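Local atomic coordinates of ZYG-9 (Caenorhabditis elegans, PDB entry 2OF3), a protein that organises microtubules and spindle poles during mitosis and meiosis in the one-cell embryo and belongs to the XMAP215 family of TOG-domain proteins. Residues Asp86-Trp91 against Lys112-Leu117; Leu94-Thr99 against Lys106-Cys111; Ala102-Val107 against Leu138-Glu143. All coordinates share one frame; numbering follows the deposited sequence.

Interaction 1: residues Asp86-Trp91 against Lys112-Leu117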
ATOM      1  N   ASP A  86      12.788   3.175   4.619  1.00 18.40           N
ATOM      2  CA  ASP A  86      11.807   4.220   4.865  1.00 18.10           C
ATOM      3  C   ASP A  86      11.983   5.406   3.900  1.00 18.25           C
ATOM      4  O   ASP A  86      11.004   5.942   3.397  1.00 19.35           O
ATOM      5  CB  ASP A  86      11.844   4.641   6.358  1.00 18.97           C
ATOM      6  CG  ASP A  86      13.204   5.227   6.800  1.00 19.05           C
ATOM      7  OD1 ASP A  86      14.252   4.563   6.561  1.00 20.17           O
ATOM      8  OD2 ASP A  86      13.251   6.358   7.413  1.00 19.75           O
ATOM      9  N   LEU A  87      13.209   5.794   3.609  1.00 16.70           N
ATOM     10  CA  LEU A  87      13.473   6.970   2.749  1.00 17.86           C
ATOM     11  C   LEU A  87      13.295   6.620   1.306  1.00 17.13           C
ATOM     12  O   LEU A  87      12.833   7.453   0.523  1.00 18.44           O
ATOM     13  CB  LEU A  87      14.900   7.493   2.978  1.00 17.69           C
ATOM     14  CG  LEU A  87      15.227   7.895   4.444  1.00 18.73           C
ATOM     15  CD1 LEU A  87      16.741   8.276   4.601  1.00 15.04           C
ATOM     16  CD2 LEU A  87      14.335   9.061   4.879  1.00 14.62           C
ATOM     17  N   LEU A  88      13.656   5.390   0.942  1.00 17.53           N
ATOM     18  CA  LEU A  88      13.493   4.945  -0.456  1.00 18.11           C
ATOM     19  C   LEU A  88      12.050   4.797  -0.798  1.00 18.52           C
ATOM     20  O   LEU A  88      11.638   5.245  -1.870  1.00 19.39           O
ATOM     21  CB  LEU A  88      14.260   3.650  -0.708  1.00 17.36           C
ATOM     22  CG  LEU A  88      15.785   3.786  -0.627  1.00 20.31           C
ATOM     23  CD1 LEU A  88      16.397   2.404  -0.804  1.00 20.50           C
ATOM     24  CD2 LEU A  88      16.393   4.850  -1.603  1.00 21.52           C
ATOM     25  N   LEU A  89      11.242   4.246   0.110  1.00 18.58           N
ATOM     26  CA  LEU A  89       9.817   4.131  -0.137  1.00 19.02           C
ATOM     27  C   LEU A  89       9.163   5.497  -0.220  1.00 18.69           C
ATOM     28  O   LEU A  89       8.294   5.705  -1.075  1.00 18.59           O
ATOM     29  CB  LEU A  89       9.136   3.198   0.894  1.00 20.22           C
ATOM     30  CG  LEU A  89       9.597   1.719   0.798  1.00 20.29           C
ATOM     31  CD1 LEU A  89       9.044   0.990   2.028  1.00 17.63           C
ATOM     32  CD2 LEU A  89       9.089   1.024  -0.480  1.00 18.72           C
ATOM     33  N   LYS A  90       9.605   6.461   0.575  1.00 18.34           N
ATOM     34  CA  LYS A  90       9.075   7.841   0.451  1.00 18.27           C
ATOM     35  C   LYS A  90       9.371   8.490  -0.928  1.00 18.90           C
ATOM     36  O   LYS A  90       8.501   9.154  -1.550  1.00 18.55           O
ATOM     37  CB  LYS A  90       9.617   8.718   1.575  1.00 16.96           C
ATOM     38  CG  LYS A  90       8.958   8.447   2.938  1.00 17.12           C
ATOM     39  CD  LYS A  90       9.646   9.294   3.996  1.00 21.45           C
ATOM     40  CE  LYS A  90       8.823   9.391   5.233  1.00 20.89           C
ATOM     41  NZ  LYS A  90       8.735   8.028   5.883  1.00 27.82           N
ATOM     42  N   TRP A  91      10.611   8.350  -1.384  1.00 20.59           N
ATOM     43  CA  TRP A  91      10.985   8.797  -2.725  1.00 21.59           C
ATOM     44  C   TRP A  91      10.104   8.142  -3.800  1.00 20.83           C
ATOM     45  O   TRP A  91       9.674   8.816  -4.718  1.00 20.75           O
ATOM     46  CB  TRP A  91      12.468   8.501  -2.963  1.00 22.27           C
ATOM     47  CG  TRP A  91      12.933   9.037  -4.295  1.00 25.45           C
ATOM     48  CD1 TRP A  91      13.403  10.304  -4.558  1.00 22.00           C
ATOM     49  CD2 TRP A  91      12.921   8.320  -5.569  1.00 26.73           C
ATOM     50  NE1 TRP A  91      13.702  10.405  -5.904  1.00 23.61           N
ATOM     51  CE2 TRP A  91      13.425   9.218  -6.551  1.00 25.93           C
ATOM     52  CE3 TRP A  91      12.537   7.005  -5.961  1.00 25.60           C
ATOM     53  CZ2 TRP A  91      13.570   8.845  -7.937  1.00 25.47           C
ATOM     54  CZ3 TRP A  91      12.687   6.621  -7.330  1.00 25.79           C
ATOM     55  CH2 TRP A  91      13.199   7.559  -8.301  1.00 25.40           C
ATOM     56  N   LYS A 112       8.942  -3.570  -4.706  1.00 21.14           N
ATOM     57  CA  LYS A 112       8.877  -5.029  -4.518  1.00 22.32           C
ATOM     58  C   LYS A 112      10.125  -5.627  -3.845  1.00 21.29           C
ATOM     59  O   LYS A 112      10.022  -6.407  -2.894  1.00 21.44           O
ATOM     60  CB  LYS A 112       8.544  -5.724  -5.860  1.00 23.47           C
ATOM     61  CG  LYS A 112       8.440  -7.261  -5.839  1.00 27.07           C
ATOM     62  CD  LYS A 112       7.071  -7.754  -5.336  1.00 34.95           C
ATOM     63  CE  LYS A 112       7.008  -9.319  -5.390  1.00 35.67           C
ATOM     64  NZ  LYS A 112       7.071  -9.758  -6.843  1.00 41.28           N
ATOM     65  N   VAL A 113      11.286  -5.233  -4.312  1.00 21.57           N
ATOM     66  CA  VAL A 113      12.546  -5.726  -3.783  1.00 22.75           C
ATOM     67  C   VAL A 113      12.671  -5.311  -2.325  1.00 22.03           C
ATOM     68  O   VAL A 113      13.079  -6.101  -1.474  1.00 22.11           O
ATOM     69  CB  VAL A 113      13.699  -5.135  -4.683  1.00 24.23           C
ATOM     70  CG1 VAL A 113      14.977  -4.947  -3.974  1.00 25.19           C
ATOM     71  CG2 VAL A 113      13.896  -6.004  -5.966  1.00 27.95           C
ATOM     72  N   ILE A 114      12.343  -4.057  -2.027  1.00 21.05           N
ATOM     73  CA  ILE A 114      12.446  -3.528  -0.657  1.00 20.38           C
ATOM     74  C   ILE A 114      11.503  -4.267   0.316  1.00 19.30           C
ATOM     75  O   ILE A 114      11.941  -4.721   1.378  1.00 18.16           O
ATOM     76  CB  ILE A 114      12.211  -1.957  -0.601  1.00 20.49           C
ATOM     77  CG1 ILE A 114      13.422  -1.187  -1.156  1.00 19.81           C
ATOM     78  CG2 ILE A 114      11.963  -1.477   0.849  1.00 18.59           C
ATOM     79  CD1 ILE A 114      13.078   0.268  -1.427  1.00 20.48           C
ATOM     80  N   VAL A 115      10.233  -4.432  -0.047  1.00 19.82           N
ATOM     81  CA  VAL A 115       9.276  -5.111   0.860  1.00 20.33           C
ATOM     82  C   VAL A 115       9.562  -6.623   1.008  1.00 20.17           C
ATOM     83  O   VAL A 115       9.372  -7.180   2.104  1.00 19.83           O
ATOM     84  CB  VAL A 115       7.767  -4.801   0.530  1.00 19.12           C
ATOM     85  CG1 VAL A 115       7.556  -3.306   0.510  1.00 20.06           C
ATOM     86  CG2 VAL A 115       7.358  -5.409  -0.844  1.00 20.20           C
ATOM     87  N   GLU A 116      10.057  -7.254  -0.061  1.00 20.79           N
ATOM     88  CA  GLU A 116      10.615  -8.647   0.057  1.00 22.48           C
ATOM     89  C   GLU A 116      11.802  -8.777   0.987  1.00 22.21           C
ATOM     90  O   GLU A 116      11.821  -9.701   1.785  1.00 21.91           O
ATOM     91  CB  GLU A 116      10.961  -9.194  -1.301  1.00 22.10           C
ATOM     92  CG  GLU A 116       9.717  -9.794  -1.903  1.00 29.69           C
ATOM     93  CD  GLU A 116       9.902 -10.175  -3.351  1.00 36.83           C
ATOM     94  OE1 GLU A 116      10.936  -9.768  -3.962  1.00 41.28           O
ATOM     95  OE2 GLU A 116       8.977 -10.830  -3.869  1.00 41.69           O
ATOM     96  N   LEU A 117      12.753  -7.830   0.953  1.00 21.81           N
ATOM     97  CA  LEU A 117      13.860  -7.830   1.900  1.00 22.94           C
ATOM     98  C   LEU A 117      13.415  -7.573   3.313  1.00 23.51           C
ATOM     99  O   LEU A 117      13.905  -8.221   4.261  1.00 24.16           O
ATOM    100  CB  LEU A 117      14.911  -6.762   1.525  1.00 24.01           C
ATOM    101  CG  LEU A 117      15.903  -7.090   0.391  1.00 25.96           C
ATOM    102  CD1 LEU A 117      16.628  -5.769  -0.081  1.00 24.77           C
ATOM    103  CD2 LEU A 117      16.866  -8.147   0.915  1.00 23.08           C
TER
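I114 meets L88 and L89 through purely apolar contacts, and its two branches largely divide the work. The CD1 methyl, at the end of the longer branch, comes up against L88, where I114 CD1 lies 3.7 Å from L88 CB, with L88 CD1 little farther off, and the two side chains cross at about a right angle. The CG2 methyl mainly serves L89: I114 CG2 sits 4.0 Å from L89 CG and is met as closely by both leucine methyls, so that it faces the whole isopropyl fork as the two side chains run past each other in opposite directions. The torsions of I114 make this division possible, since CG1 stands anti to the carbonyl carbon (chi1 -74°) while CG2 takes the position anti to the backbone N.

No hydrogen bond or salt bridge joins the two segments. Polar groups of the first helix find partners elsewhere: D86 OD2 forms a salt bridge with R14, and W91 NE1 donates to the carbonyl of L55. On the second helix, K112 and E116 make a long ion pair one turn apart.

The contact packs helix 85-95 against helix 101-120, consecutive helices of the all-helical TOG domain, with the backbones nearest at L89 and I114, whose CA atoms are 8.1 Å apart. L81 of helix 78-83 also touches L88, F133 of helix 127-139 touches L89, and helix 146-163 packs on V115. With all three touching side chains buried and purely hydrocarbon, the two helices are held here by shape and exclusion of water rather than by directed bonds.

Interaction 2: residues Leu94-Thr99 against Lys106-Cys111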
ATOM      1  N   LEU A  94       6.711   9.814  -4.232  1.00 22.65           N
ATOM      2  CA  LEU A  94       6.777  11.037  -5.046  1.00 23.11           C
ATOM      3  C   LEU A  94       6.565  10.694  -6.524  1.00 23.99           C
ATOM      4  O   LEU A  94       5.852  11.422  -7.253  1.00 22.85           O
ATOM      5  CB  LEU A  94       8.125  11.733  -4.844  1.00 23.16           C
ATOM      6  CG  LEU A  94       8.514  12.258  -3.459  1.00 21.45           C
ATOM      7  CD1 LEU A  94       9.818  12.980  -3.579  1.00 23.00           C
ATOM      8  CD2 LEU A  94       7.451  13.173  -2.918  1.00 23.71           C
ATOM      9  N   ARG A  95       7.155   9.579  -6.944  1.00 24.62           N
ATOM     10  CA  ARG A  95       6.918   9.000  -8.270  1.00 26.26           C
ATOM     11  C   ARG A  95       5.515   8.544  -8.517  1.00 27.08           C
ATOM     12  O   ARG A  95       5.105   8.502  -9.658  1.00 29.16           O
ATOM     13  CB  ARG A  95       7.871   7.836  -8.577  1.00 26.40           C
ATOM     14  CG  ARG A  95       9.340   8.176  -8.404  1.00 28.23           C
ATOM     15  CD  ARG A  95       9.744   9.350  -9.310  1.00 35.11           C
ATOM     16  NE  ARG A  95      10.511  10.246  -8.476  1.00 41.50           N
ATOM     17  CZ  ARG A  95      10.254  11.520  -8.254  1.00 39.00           C
ATOM     18  NH1 ARG A  95       9.296  12.144  -8.859  1.00 36.88           N
ATOM     19  NH2 ARG A  95      11.034  12.170  -7.439  1.00 45.17           N
ATOM     20  N   PHE A  96       4.741   8.233  -7.492  1.00 27.22           N
ATOM     21  CA  PHE A  96       3.322   7.904  -7.682  1.00 27.07           C
ATOM     22  C   PHE A  96       2.448   9.064  -8.158  1.00 29.26           C
ATOM     23  O   PHE A  96       1.325   8.838  -8.606  1.00 30.04           O
ATOM     24  CB  PHE A  96       2.701   7.251  -6.411  1.00 24.43           C
ATOM     25  CG  PHE A  96       3.330   5.933  -6.030  1.00 23.58           C
ATOM     26  CD1 PHE A  96       4.090   5.203  -6.954  1.00 21.66           C
ATOM     27  CD2 PHE A  96       3.183   5.417  -4.744  1.00 20.96           C
ATOM     28  CE1 PHE A  96       4.710   3.970  -6.605  1.00 21.50           C
ATOM     29  CE2 PHE A  96       3.779   4.186  -4.366  1.00 19.53           C
ATOM     30  CZ  PHE A  96       4.557   3.456  -5.318  1.00 20.76           C
ATOM     31  N   PHE A  97       2.938  10.295  -8.077  1.00 30.27           N
ATOM     32  CA  PHE A  97       2.142  11.462  -8.458  1.00 32.25           C
ATOM     33  C   PHE A  97       2.391  11.929  -9.920  1.00 35.51           C
ATOM     34  O   PHE A  97       1.596  12.665 -10.504  1.00 36.95           O
ATOM     35  CB  PHE A  97       2.364  12.578  -7.431  1.00 29.34           C
ATOM     36  CG  PHE A  97       1.619  12.324  -6.150  1.00 28.50           C
ATOM     37  CD1 PHE A  97       0.333  12.814  -5.974  1.00 25.95           C
ATOM     38  CD2 PHE A  97       2.172  11.527  -5.155  1.00 25.61           C
ATOM     39  CE1 PHE A  97      -0.394  12.555  -4.832  1.00 26.16           C
ATOM     40  CE2 PHE A  97       1.456  11.273  -3.964  1.00 23.07           C
ATOM     41  CZ  PHE A  97       0.164  11.791  -3.805  1.00 25.51           C
ATOM     42  N   GLU A  98       3.481  11.467 -10.503  1.00 38.35           N
ATOM     43  CA  GLU A  98       3.778  11.689 -11.893  1.00 41.89           C
ATOM     44  C   GLU A  98       3.117  10.655 -12.805  1.00 44.08           C
ATOM     45  O   GLU A  98       2.820   9.533 -12.398  1.00 44.91           O
ATOM     46  CB  GLU A  98       5.275  11.631 -12.012  1.00 41.92           C
ATOM     47  CG  GLU A  98       5.837  12.788 -11.247  1.00 43.82           C
ATOM     48  CD  GLU A  98       7.238  12.576 -10.772  1.00 46.24           C
ATOM     49  OE1 GLU A  98       7.869  11.551 -11.154  1.00 45.99           O
ATOM     50  OE2 GLU A  98       7.695  13.453  -9.992  1.00 45.82           O
ATOM     51  N   THR A  99       2.866  11.030 -14.049  1.00 46.84           N
ATOM     52  CA  THR A  99       2.352  10.080 -15.046  1.00 48.42           C
ATOM     53  C   THR A  99       3.516   9.836 -16.000  1.00 48.79           C
ATOM     54  O   THR A  99       3.963  10.743 -16.721  1.00 49.89           O
ATOM     55  CB  THR A  99       1.180  10.668 -15.844  1.00 49.04           C
ATOM     56  OG1 THR A  99       1.679  11.782 -16.606  1.00 51.55           O
ATOM     57  CG2 THR A  99       0.043  11.169 -14.908  1.00 49.68           C
ATOM     58  N   LYS A 106       9.582   0.623 -13.106  1.00 25.98           N
ATOM     59  CA  LYS A 106      10.834   0.445 -12.365  1.00 26.70           C
ATOM     60  C   LYS A 106      10.708   0.853 -10.898  1.00 25.18           C
ATOM     61  O   LYS A 106      11.433   0.334 -10.055  1.00 24.46           O
ATOM     62  CB  LYS A 106      11.978   1.299 -12.940  1.00 28.36           C
ATOM     63  CG  LYS A 106      12.467   0.906 -14.363  1.00 35.01           C
ATOM     64  CD  LYS A 106      13.025  -0.508 -14.362  1.00 43.73           C
ATOM     65  CE  LYS A 106      13.095  -1.071 -15.789  1.00 48.71           C
ATOM     66  NZ  LYS A 106      14.164  -2.098 -15.769  1.00 51.90           N
ATOM     67  N   VAL A 107       9.876   1.851 -10.617  1.00 23.98           N
ATOM     68  CA  VAL A 107       9.586   2.213  -9.213  1.00 22.76           C
ATOM     69  C   VAL A 107       8.971   1.020  -8.513  1.00 22.68           C
ATOM     70  O   VAL A 107       9.398   0.655  -7.434  1.00 22.14           O
ATOM     71  CB  VAL A 107       8.659   3.431  -9.104  1.00 23.04           C
ATOM     72  CG1 VAL A 107       8.148   3.576  -7.667  1.00 20.68           C
ATOM     73  CG2 VAL A 107       9.383   4.720  -9.591  1.00 21.22           C
ATOM     74  N   LEU A 108       8.005   0.350  -9.155  1.00 22.41           N
ATOM     75  CA  LEU A 108       7.331  -0.765  -8.491  1.00 22.50           C
ATOM     76  C   LEU A 108       8.244  -1.939  -8.294  1.00 22.66           C
ATOM     77  O   LEU A 108       8.113  -2.671  -7.323  1.00 22.11           O
ATOM     78  CB  LEU A 108       6.047  -1.162  -9.236  1.00 22.22           C
ATOM     79  CG  LEU A 108       5.035  -0.004  -9.236  1.00 23.15           C
ATOM     80  CD1 LEU A 108       3.939  -0.462 -10.165  1.00 26.51           C
ATOM     81  CD2 LEU A 108       4.447   0.231  -7.825  1.00 22.34           C
ATOM     82  N   GLU A 109       9.203  -2.113  -9.205  1.00 23.19           N
ATOM     83  CA  GLU A 109      10.211  -3.157  -9.060  1.00 23.48           C
ATOM     84  C   GLU A 109      11.077  -2.870  -7.871  1.00 21.62           C
ATOM     85  O   GLU A 109      11.380  -3.788  -7.096  1.00 21.20           O
ATOM     86  CB  GLU A 109      11.048  -3.199 -10.323  1.00 24.24           C
ATOM     87  CG  GLU A 109      12.221  -4.067 -10.295  1.00 32.59           C
ATOM     88  CD  GLU A 109      13.020  -3.944 -11.611  1.00 39.58           C
ATOM     89  OE1 GLU A 109      12.493  -3.404 -12.619  1.00 44.86           O
ATOM     90  OE2 GLU A 109      14.169  -4.411 -11.626  1.00 41.74           O
ATOM     91  N   LEU A 110      11.474  -1.607  -7.697  1.00 21.46           N
ATOM     92  CA  LEU A 110      12.199  -1.235  -6.458  1.00 21.18           C
ATOM     93  C   LEU A 110      11.360  -1.465  -5.193  1.00 20.64           C
ATOM     94  O   LEU A 110      11.879  -2.005  -4.211  1.00 21.37           O
ATOM     95  CB  LEU A 110      12.757   0.206  -6.482  1.00 20.97           C
ATOM     96  CG  LEU A 110      13.594   0.610  -5.262  1.00 21.93           C
ATOM     97  CD1 LEU A 110      14.813  -0.347  -5.050  1.00 22.63           C
ATOM     98  CD2 LEU A 110      14.070   2.048  -5.398  1.00 21.16           C
ATOM     99  N   CYS A 111      10.084  -1.074  -5.210  1.00 19.86           N
ATOM    100  CA  CYS A 111       9.209  -1.239  -4.044  1.00 21.26           C
ATOM    101  C   CYS A 111       9.119  -2.718  -3.694  1.00 20.96           C
ATOM    102  O   CYS A 111       9.208  -3.083  -2.530  1.00 20.31           O
ATOM    103  CB  CYS A 111       7.785  -0.698  -4.313  1.00 20.95           C
ATOM    104  SG  CYS A 111       7.732   1.094  -4.471  1.00 25.78           S
TER
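With CG of F96 anti to its carbonyl carbon (chi1 -63°), the ring swings across to V107, L108 and C111, while V107 sends CG1 to the ring and CG2, beside its backbone N, to R95. The F96 ring enters the contact with its CE1 and CZ corner. F96 CE1 is 3.6 Å from V107 CG1, and L108 CD2 comes to 3.9 Å from the same CE1; both aliphatic chains meet the ring at a slant. One turn beyond V107, the thiol completes the set, with C111 SG 4.0 Å from F96 CZ, a sulfur-aromatic contact in which the sulfur lies 72° off the ring normal.

TOG domains are arrays of HEAT repeats, in which paired helices pack side by side, and this contact forms near the end of helix 85-95, ahead of helix 101-120. F96 thereby turns back onto the helix that follows it. F133 and Y136 of helix 127-139 add further aromatic surface to its ring.

R95 contributes only the base of its side chain, R95 CB lying 3.6 Å from V107 CG2 with CG almost as near, and the two side chains cross nearly perpendicularly. Beyond CG the arginine bends, carrying the guanidinium away from V107. L67 of helix 60-76 reaches V107, and M148, V152 and I155 of helix 146-163 pack on L108.

Interaction 3: residues Ala102-Val107 against Leu138-Glu143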
ATOM      1  N   ALA A 102       6.910   4.227 -17.890  1.00 40.72           N
ATOM      2  CA  ALA A 102       8.229   3.575 -17.865  1.00 38.27           C
ATOM      3  C   ALA A 102       8.903   3.679 -16.493  1.00 36.00           C
ATOM      4  O   ALA A 102       9.430   2.679 -15.951  1.00 34.59           O
ATOM      5  CB  ALA A 102       9.153   4.143 -18.980  1.00 39.15           C
ATOM      6  N   ALA A 103       8.903   4.889 -15.949  1.00 33.44           N
ATOM      7  CA  ALA A 103       9.392   5.104 -14.602  1.00 31.69           C
ATOM      8  C   ALA A 103       8.564   4.292 -13.612  1.00 30.64           C
ATOM      9  O   ALA A 103       9.129   3.610 -12.772  1.00 30.32           O
ATOM     10  CB  ALA A 103       9.349   6.532 -14.267  1.00 31.66           C
ATOM     11  N   LEU A 104       7.237   4.274 -13.756  1.00 30.39           N
ATOM     12  CA  LEU A 104       6.392   3.534 -12.786  1.00 28.99           C
ATOM     13  C   LEU A 104       6.730   2.061 -12.686  1.00 28.26           C
ATOM     14  O   LEU A 104       6.840   1.548 -11.588  1.00 26.55           O
ATOM     15  CB  LEU A 104       4.887   3.729 -13.021  1.00 28.86           C
ATOM     16  CG  LEU A 104       3.998   3.102 -11.924  1.00 30.17           C
ATOM     17  CD1 LEU A 104       4.171   3.751 -10.512  1.00 26.69           C
ATOM     18  CD2 LEU A 104       2.542   3.134 -12.320  1.00 30.60           C
ATOM     19  N   ILE A 105       6.883   1.366 -13.821  1.00 27.73           N
ATOM     20  CA  ILE A 105       7.331  -0.025 -13.809  1.00 27.62           C
ATOM     21  C   ILE A 105       8.577  -0.236 -12.950  1.00 26.07           C
ATOM     22  O   ILE A 105       8.638  -1.205 -12.168  1.00 25.91           O
ATOM     23  CB  ILE A 105       7.629  -0.558 -15.266  1.00 27.82           C
ATOM     24  CG1 ILE A 105       6.330  -0.768 -16.026  1.00 29.50           C
ATOM     25  CG2 ILE A 105       8.323  -1.890 -15.190  1.00 29.00           C
ATOM     26  CD1 ILE A 105       6.459  -0.526 -17.620  1.00 30.86           C
ATOM     27  N   LYS A 106       9.582   0.623 -13.106  1.00 25.98           N
ATOM     28  CA  LYS A 106      10.834   0.445 -12.365  1.00 26.70           C
ATOM     29  C   LYS A 106      10.708   0.853 -10.898  1.00 25.18           C
ATOM     30  O   LYS A 106      11.433   0.334 -10.055  1.00 24.46           O
ATOM     31  CB  LYS A 106      11.978   1.299 -12.940  1.00 28.36           C
ATOM     32  CG  LYS A 106      12.467   0.906 -14.363  1.00 35.01           C
ATOM     33  CD  LYS A 106      13.025  -0.508 -14.362  1.00 43.73           C
ATOM     34  CE  LYS A 106      13.095  -1.071 -15.789  1.00 48.71           C
ATOM     35  NZ  LYS A 106      14.164  -2.098 -15.769  1.00 51.90           N
ATOM     36  N   VAL A 107       9.876   1.851 -10.617  1.00 23.98           N
ATOM     37  CA  VAL A 107       9.586   2.213  -9.213  1.00 22.76           C
ATOM     38  C   VAL A 107       8.971   1.020  -8.513  1.00 22.68           C
ATOM     39  O   VAL A 107       9.398   0.655  -7.434  1.00 22.14           O
ATOM     40  CB  VAL A 107       8.659   3.431  -9.104  1.00 23.04           C
ATOM     41  CG1 VAL A 107       8.148   3.576  -7.667  1.00 20.68           C
ATOM     42  CG2 VAL A 107       9.383   4.720  -9.591  1.00 21.22           C
ATOM     43  N   LEU A 138      -1.601   2.475  -2.533  1.00 22.35           N
ATOM     44  CA  LEU A 138      -2.999   2.165  -2.857  1.00 22.18           C
ATOM     45  C   LEU A 138      -3.613   3.057  -3.931  1.00 21.98           C
ATOM     46  O   LEU A 138      -4.555   2.632  -4.635  1.00 21.98           O
ATOM     47  CB  LEU A 138      -3.873   2.093  -1.583  1.00 22.68           C
ATOM     48  CG  LEU A 138      -3.508   0.976  -0.626  1.00 20.99           C
ATOM     49  CD1 LEU A 138      -4.393   1.085   0.592  1.00 21.35           C
ATOM     50  CD2 LEU A 138      -3.622  -0.396  -1.260  1.00 22.47           C
ATOM     51  N   LEU A 139      -3.080   4.257  -4.128  1.00 22.33           N
ATOM     52  CA  LEU A 139      -3.485   5.064  -5.260  1.00 23.04           C
ATOM     53  C   LEU A 139      -3.261   4.345  -6.614  1.00 24.63           C
ATOM     54  O   LEU A 139      -4.055   4.496  -7.557  1.00 24.19           O
ATOM     55  CB  LEU A 139      -2.753   6.417  -5.285  1.00 23.13           C
ATOM     56  CG  LEU A 139      -3.001   7.371  -4.101  1.00 24.43           C
ATOM     57  CD1 LEU A 139      -2.060   8.636  -4.192  1.00 26.33           C
ATOM     58  CD2 LEU A 139      -4.500   7.761  -3.997  1.00 24.59           C
ATOM     59  N   LYS A 140      -2.192   3.554  -6.696  1.00 25.26           N
ATOM     60  CA  LYS A 140      -1.738   2.981  -7.928  1.00 25.14           C
ATOM     61  C   LYS A 140      -2.520   1.730  -8.227  1.00 25.74           C
ATOM     62  O   LYS A 140      -2.425   1.183  -9.360  1.00 25.09           O
ATOM     63  CB  LYS A 140      -0.246   2.639  -7.791  1.00 25.62           C
ATOM     64  CG  LYS A 140       0.637   3.890  -7.629  1.00 26.14           C
ATOM     65  CD  LYS A 140       0.677   4.764  -8.860  1.00 26.76           C
ATOM     66  CE  LYS A 140      -0.233   5.963  -8.653  1.00 34.15           C
ATOM     67  NZ  LYS A 140      -0.362   6.722  -9.938  1.00 35.76           N
ATOM     68  N   THR A 141      -3.293   1.248  -7.241  1.00 25.35           N
ATOM     69  CA  THR A 141      -4.327   0.233  -7.530  1.00 25.64           C
ATOM     70  C   THR A 141      -5.362   0.746  -8.531  1.00 26.08           C
ATOM     71  O   THR A 141      -6.056  -0.053  -9.153  1.00 27.57           O
ATOM     72  CB  THR A 141      -5.062  -0.343  -6.275  1.00 25.64           C
ATOM     73  OG1 THR A 141      -5.893   0.661  -5.667  1.00 25.18           O
ATOM     74  CG2 THR A 141      -4.063  -0.908  -5.265  1.00 25.19           C
ATOM     75  N   GLY A 142      -5.463   2.057  -8.724  1.00 24.83           N
ATOM     76  CA  GLY A 142      -6.386   2.573  -9.716  1.00 26.26           C
ATOM     77  C   GLY A 142      -5.757   2.790 -11.084  1.00 26.98           C
ATOM     78  O   GLY A 142      -6.290   3.541 -11.882  1.00 27.43           O
ATOM     79  N   GLU A 143      -4.605   2.180 -11.331  1.00 27.05           N
ATOM     80  CA  GLU A 143      -3.933   2.273 -12.622  1.00 29.44           C
ATOM     81  C   GLU A 143      -4.824   1.616 -13.732  1.00 30.29           C
ATOM     82  O   GLU A 143      -5.478   0.609 -13.484  1.00 29.39           O
ATOM     83  CB  GLU A 143      -2.546   1.612 -12.561  1.00 29.00           C
ATOM     84  CG  GLU A 143      -1.475   2.512 -11.919  1.00 30.55           C
ATOM     85  CD  GLU A 143      -1.216   3.712 -12.773  1.00 38.10           C
ATOM     86  OE1 GLU A 143      -1.101   3.508 -13.991  1.00 40.12           O
ATOM     87  OE2 GLU A 143      -1.167   4.859 -12.271  1.00 41.19           O
TER
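L104 reaches across to K140 and E143 with one methyl for each: L104 CD1 is 4.0 Å from K140 CD, and L104 CD2 is 3.8 Å from E143 CD. Its CG stands anti to the backbone N (chi1 -173°), which extends the isobutyl group toward the second segment. There E143 comes from the opposite direction and presents its carboxylate carbon, with both oxygens hardly farther from the methyl. K140 meets L104 at a slant through CD alone, its chain bent at chi2 and chi3, keeping the charged end for other partners. K140 NZ forms a salt-bridging hydrogen bond with E143 OE2 at 3.1 Å, on the anti side of the carboxylate and 17° out of its plane, and has the carbonyl oxygen of F96 as a further partner. Replacing E143 with an alanine would probably leave the lysine ammonium without its nearby negative charge and strip L104 CD2 of its cover from this segment.

Within the same segment, T141 OG1 and T141 N both donate to L138 O, holding the turn together. The contact thus links the early part of helix 101-120 to the C-terminal end of helix 127-139, with M148 and V152 of helix 146-163 packing on L104 and K140 respectively.

Helix 101-120 is common to all three interactions. Interactions 1 and 2 join it to helix 85-95 and the residues just after, their centres about 11 Å apart, and they touch where L89 CD2 lies 4.2 Å from C111 SG. Interaction 3 uses the start of the same helix, its segment overlapping that of interaction 2 at K106 and V107, and the two centres are only about 5 Å apart. F96 makes two of the links between them: F96 CD1 packs 3.8 Å from L104 CD1, and F96 O lies 3.0 Å from K140 NZ. F97 CZ adds a third, 3.9 Å from L139 CD1. Interactions 1 and 3 do not touch, with centres about 14 Å apart.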